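Side-chain contacts in putative exported protein (Peptoclostridium difficile, PDB 5TTA), which is of unknown function, belongs to the DUF5780 family and is probably exported by way of an N-terminal signal peptide: residues E169-Y172 with A173-N176; S224-E227 with N228-K231. All coordinates share one frame; numbering follows the deposited sequence.

Contact 1: E169-Y172 with A173-N176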
loop_
_atom_site.group_PDB
_atom_site.type_symbol
_atom_site.label_atom_id
_atom_site.label_comp_id
_atom_site.label_asym_id
_atom_site.label_seq_id
_atom_site.Cartn_x
_atom_site.Cartn_y
_atom_site.Cartn_z
ATOM N N GLU A 169 -2.951 5.298 -1.156
ATOM C CA GLU A 169 -1.672 6.001 -1.182
ATOM C C GLU A 169 -1.886 7.509 -1.189
ATOM O O GLU A 169 -1.237 8.245 -0.439
ATOM C CB GLU A 169 -0.856 5.570 -2.402
ATOM C CG GLU A 169 0.648 5.608 -2.183
ATOM C CD GLU A 169 1.122 4.531 -1.222
ATOM O OE1 GLU A 169 0.573 3.409 -1.274
ATOM O OE2 GLU A 169 2.035 4.808 -0.410
ATOM N N LYS A 170 -2.811 7.983 -2.026
ATOM C CA LYS A 170 -3.108 9.412 -2.059
ATOM C C LYS A 170 -3.664 9.896 -0.720
ATOM O O LYS A 170 -3.289 10.974 -0.246
ATOM C CB LYS A 170 -4.077 9.715 -3.201
ATOM C CG LYS A 170 -4.358 11.187 -3.413
ATOM C CD LYS A 170 -5.114 11.429 -4.722
ATOM C CE LYS A 170 -6.589 11.057 -4.608
ATOM N NZ LYS A 170 -7.361 12.009 -3.750
ATOM N N GLU A 171 -4.535 9.107 -0.074
ATOM C CA GLU A 171 -5.113 9.557 1.195
ATOM C C GLU A 171 -4.059 9.641 2.298
ATOM O O GLU A 171 -4.059 10.590 3.097
ATOM C CB GLU A 171 -6.268 8.648 1.623
ATOM C CG GLU A 171 -7.609 8.950 0.945
ATOM C CD GLU A 171 -8.241 10.271 1.397
ATOM O OE1 GLU A 171 -7.616 11.019 2.182
ATOM O OE2 GLU A 171 -9.378 10.564 0.965
ATOM N N TYR A 172 -3.160 8.652 2.368
ATOM C CA TYR A 172 -2.069 8.704 3.336
ATOM C C TYR A 172 -1.218 9.952 3.128
ATOM O O TYR A 172 -0.918 10.682 4.082
ATOM C CB TYR A 172 -1.225 7.432 3.226
ATOM C CG TYR A 172 0.069 7.441 4.011
ATOM C CD1 TYR A 172 0.111 6.995 5.332
ATOM C CD2 TYR A 172 1.260 7.868 3.427
ATOM C CE1 TYR A 172 1.307 6.990 6.055
ATOM C CE2 TYR A 172 2.458 7.866 4.140
ATOM C CZ TYR A 172 2.475 7.427 5.451
ATOM O OH TYR A 172 3.658 7.428 6.159
ATOM N N ALA A 173 -0.852 10.233 1.877
ATOM C CA ALA A 173 -0.056 11.418 1.583
ATOM C C ALA A 173 -0.791 12.697 1.972
ATOM O O ALA A 173 -0.168 13.657 2.436
ATOM C CB ALA A 173 0.325 11.434 0.103
ATOM N N LYS A 174 -2.118 12.733 1.806
ATOM C CA LYS A 174 -2.878 13.913 2.226
ATOM C C LYS A 174 -2.840 14.086 3.747
ATOM O O LYS A 174 -2.722 15.206 4.256
ATOM C CB LYS A 174 -4.317 13.822 1.713
ATOM C CG LYS A 174 -4.469 14.453 0.313
ATOM C CD LYS A 174 -5.405 13.676 -0.630
ATOM C CE LYS A 174 -6.880 14.009 -0.432
ATOM N NZ LYS A 174 -7.455 13.379 0.791
ATOM N N GLN A 175 -2.901 12.984 4.487
ATOM C CA GLN A 175 -2.824 13.086 5.939
ATOM C C GLN A 175 -1.439 13.521 6.409
ATOM O O GLN A 175 -1.310 14.113 7.487
ATOM C CB GLN A 175 -3.216 11.748 6.552
ATOM C CG GLN A 175 -4.644 11.361 6.240
ATOM C CD GLN A 175 -5.024 10.031 6.858
ATOM O OE1 GLN A 175 -4.664 9.741 8.000
ATOM N NE2 GLN A 175 -5.735 9.206 6.098
ATOM N N ASN A 176 -0.398 13.240 5.620
ATOM C CA ASN A 176 0.963 13.652 5.933
ATOM C C ASN A 176 1.373 14.971 5.275
ATOM O O ASN A 176 2.567 15.263 5.212
ATOM C CB ASN A 176 1.951 12.565 5.510
ATOM C CG ASN A 176 1.924 11.391 6.426
ATOM O OD1 ASN A 176 2.320 11.496 7.583
ATOM N ND2 ASN A 176 1.440 10.261 5.928
#
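The C-terminal turn of helix 156-175 holds this contact, where Tyr-172 and Asn-176 meet as the chain leaves the helix. Asn-176 is the first residue past helical backbone angles. Its N still gives a hydrogen bond to Tyr-172 O at 3.0 Å, in the plane of that carbonyl. Asn-176 ND2 adds a second, weak bond to the same oxygen. The main-chain N and the side-chain ND2 of Asn-176 thus both bond to Tyr-172 O. The same ND2 sits over the centre of the Tyr-172 ring, 3.1 Å from Tyr-172 CZ. The ring and amide planes are 60° apart. The first torsion of Tyr-172 (chi1 171°) lays the ring beside the carbonyl carbon, with ND2 over its face.

On another side of the turn, Lys-174 NZ and Glu-171 OE1 form a salt bridge at 2.7 Å. The ammonium comes from above the carboxylate plane, 55° out of it. Lys-170 runs across Lys-174, and Lys-170 NZ lies 4.7 Å from Lys-174 NZ. Glu-171 probably balances the charge of this pair. Ala-173 is buried against Met-73 and Met-137, so this face packs on strand 72-82. Lys-136 NZ bonds to Asn-176 O. Within the turn, Ala-173 N bonds to Glu-169 O at 3.1 Å.

Contact 2: S224-E227 with N228-K231; sequences SAYE and NWLK
Water 1 links Ser-224 O, just before helix 226-233, with Asn-228 N. It donates to Ser-224 O at 2.6 Å and accepts from Asn-228 N at 2.9 Å. The water so bridges the two residues where a direct i to i+4 backbone bond would otherwise lie. Direct bonds take over one residue later. Trp-229 N reaches Ala-225 O at 3.1 Å, and Leu-230 N reaches Tyr-226 O at 2.9 Å. The second is almost straight.

The side chains of Tyr-226, Trp-229 and Leu-230 gather along one side. The planes of the Tyr-226 ring and the six-membered ring of Trp-229 are only 28° from parallel, but the rings are displaced, with centroids 6.0 Å apart. They meet through Tyr-226 CE1 and Trp-229 CE3 at 4.1 Å. The i, i+3 spacing puts both on one side of the helix, and like first torsions (chi1 175° and 174°) turn both rings beside their carbonyl carbons. Leu-230 lies alongside Tyr-226, with CD2 4.0 Å from Tyr-226 OH.

The polar ends of the rings bond to other parts of the chain. Tyr-226 OH pairs with Thr-78 OG1 and Trp-229 NE1 with Tyr-246 OH. The side chains of Tyr-226 and Trp-229 also touch Cys-209 of strand 205-215. The junction of helix and sheet is therefore mostly apolar, with one hydrogen bond from Tyr-226 OH, while the water-bridged start is built from polar backbone atoms.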
loop_
_atom_site.group_PDB
_atom_site.type_symbol
_atom_site.label_atom_id
_atom_site.label_comp_id
_atom_site.label_asym_id
_atom_site.label_seq_id
_atom_site.Cartn_x
_atom_site.Cartn_y
_atom_site.Cartn_z
ATOM N N SER A 224 7.733 28.283 -13.007
ATOM C CA SER A 224 8.085 28.654 -14.373
ATOM C C SER A 224 9.532 29.130 -14.493
ATOM O O SER A 224 10.097 29.086 -15.593
ATOM C CB SER A 224 7.100 29.712 -14.904
ATOM O OG SER A 224 7.081 30.894 -14.113
ATOM N N ALA A 225 10.157 29.546 -13.389
ATOM C CA ALA A 225 11.554 29.953 -13.402
ATOM C C ALA A 225 12.524 28.782 -13.275
ATOM O O ALA A 225 13.739 28.990 -13.387
ATOM C CB ALA A 225 11.814 30.941 -12.265
ATOM N N TYR A 226 12.026 27.562 -13.045
ATOM C CA TYR A 226 12.917 26.438 -12.749
ATOM C C TYR A 226 13.887 26.123 -13.889
ATOM O O TYR A 226 15.076 25.869 -13.654
ATOM C CB TYR A 226 12.096 25.202 -12.408
ATOM C CG TYR A 226 12.956 23.968 -12.202
ATOM C CD1 TYR A 226 13.603 23.744 -10.995
ATOM C CD2 TYR A 226 13.082 23.013 -13.201
ATOM C CE1 TYR A 226 14.390 22.613 -10.805
ATOM C CE2 TYR A 226 13.860 21.885 -13.024
ATOM C CZ TYR A 226 14.505 21.690 -11.818
ATOM O OH TYR A 226 15.269 20.565 -11.638
ATOM N N GLU A 227 13.402 26.059 -15.128
ATOM C CA GLU A 227 14.311 25.620 -16.184
ATOM C C GLU A 227 15.478 26.588 -16.322
ATOM O O GLU A 227 16.627 26.159 -16.486
ATOM C CB GLU A 227 13.572 25.455 -17.515
ATOM C CG GLU A 227 12.772 24.162 -17.620
ATOM C CD GLU A 227 13.590 22.910 -17.290
ATOM O OE1 GLU A 227 13.041 21.990 -16.639
ATOM O OE2 GLU A 227 14.778 22.837 -17.681
ATOM N N ASN A 228 15.199 27.892 -16.214
ATOM C CA ASN A 228 16.247 28.909 -16.274
ATOM C C ASN A 228 17.243 28.735 -15.141
ATOM O O ASN A 228 18.458 28.868 -15.341
ATOM C CB ASN A 228 15.648 30.323 -16.196
ATOM C CG ASN A 228 14.811 30.685 -17.400
ATOM O OD1 ASN A 228 14.956 30.106 -18.479
ATOM N ND2 ASN A 228 13.928 31.666 -17.224
ATOM N N TRP A 229 16.738 28.473 -13.934
ATOM C CA TRP A 229 17.617 28.293 -12.784
ATOM C C TRP A 229 18.560 27.113 -13.018
ATOM O O TRP A 229 19.778 27.227 -12.850
ATOM C CB TRP A 229 16.760 28.087 -11.522
ATOM C CG TRP A 229 17.513 27.750 -10.271
ATOM C CD1 TRP A 229 18.004 28.626 -9.344
ATOM C CD2 TRP A 229 17.863 26.440 -9.810
ATOM N NE1 TRP A 229 18.642 27.938 -8.336
ATOM C CE2 TRP A 229 18.556 26.596 -8.588
ATOM C CE3 TRP A 229 17.623 25.142 -10.293
ATOM C CZ2 TRP A 229 19.026 25.499 -7.842
ATOM C CZ3 TRP A 229 18.092 24.064 -9.571
ATOM C CH2 TRP A 229 18.787 24.249 -8.344
ATOM N N LEU A 230 18.009 25.981 -13.448
ATOM C CA LEU A 230 18.832 24.810 -13.698
ATOM C C LEU A 230 19.880 25.105 -14.763
ATOM O O LEU A 230 21.052 24.751 -14.611
ATOM C CB LEU A 230 17.944 23.638 -14.098
ATOM C CG LEU A 230 18.620 22.271 -14.137
ATOM C CD1 LEU A 230 19.009 21.836 -12.716
ATOM C CD2 LEU A 230 17.702 21.229 -14.788
ATOM N N LYS A 231 19.484 25.793 -15.835
ATOM C CA LYS A 231 20.440 26.081 -16.898
ATOM C C LYS A 231 21.528 27.048 -16.422
ATOM O O LYS A 231 22.700 26.889 -16.776
ATOM C CB LYS A 231 19.698 26.621 -18.125
ATOM C CG LYS A 231 20.592 26.925 -19.343
ATOM C CD LYS A 231 21.558 25.773 -19.645
ATOM C CE LYS A 231 20.833 24.481 -20.025
ATOM N NZ LYS A 231 21.778 23.427 -20.494
HETATM O O HOH W 1 12.437 28.796 -16.670
#

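Following the chain from the N terminus, contact 1 comes first, at the end of helix 156-175. Strands 183-189, 194-195, 200-201, 205-215 and 220-222 follow. Contact 2 then opens helix 226-233. The two are in series and neither nest nor cross. Neither closes a long loop, since each joins neighbouring turns of one helix. The centres of contact 1 and contact 2 lie about 29 Å apart. The nearest atoms of contact 1 and contact 2 are about 21 Å apart, so they do not touch. Strand 72-82 relates them: 169-176 packs on it through Met-73, and 224-231 through Thr-78 and Leu-80. The second helix also rests on strand 205-215, which pairs with 72-82 in the antiparallel sheet.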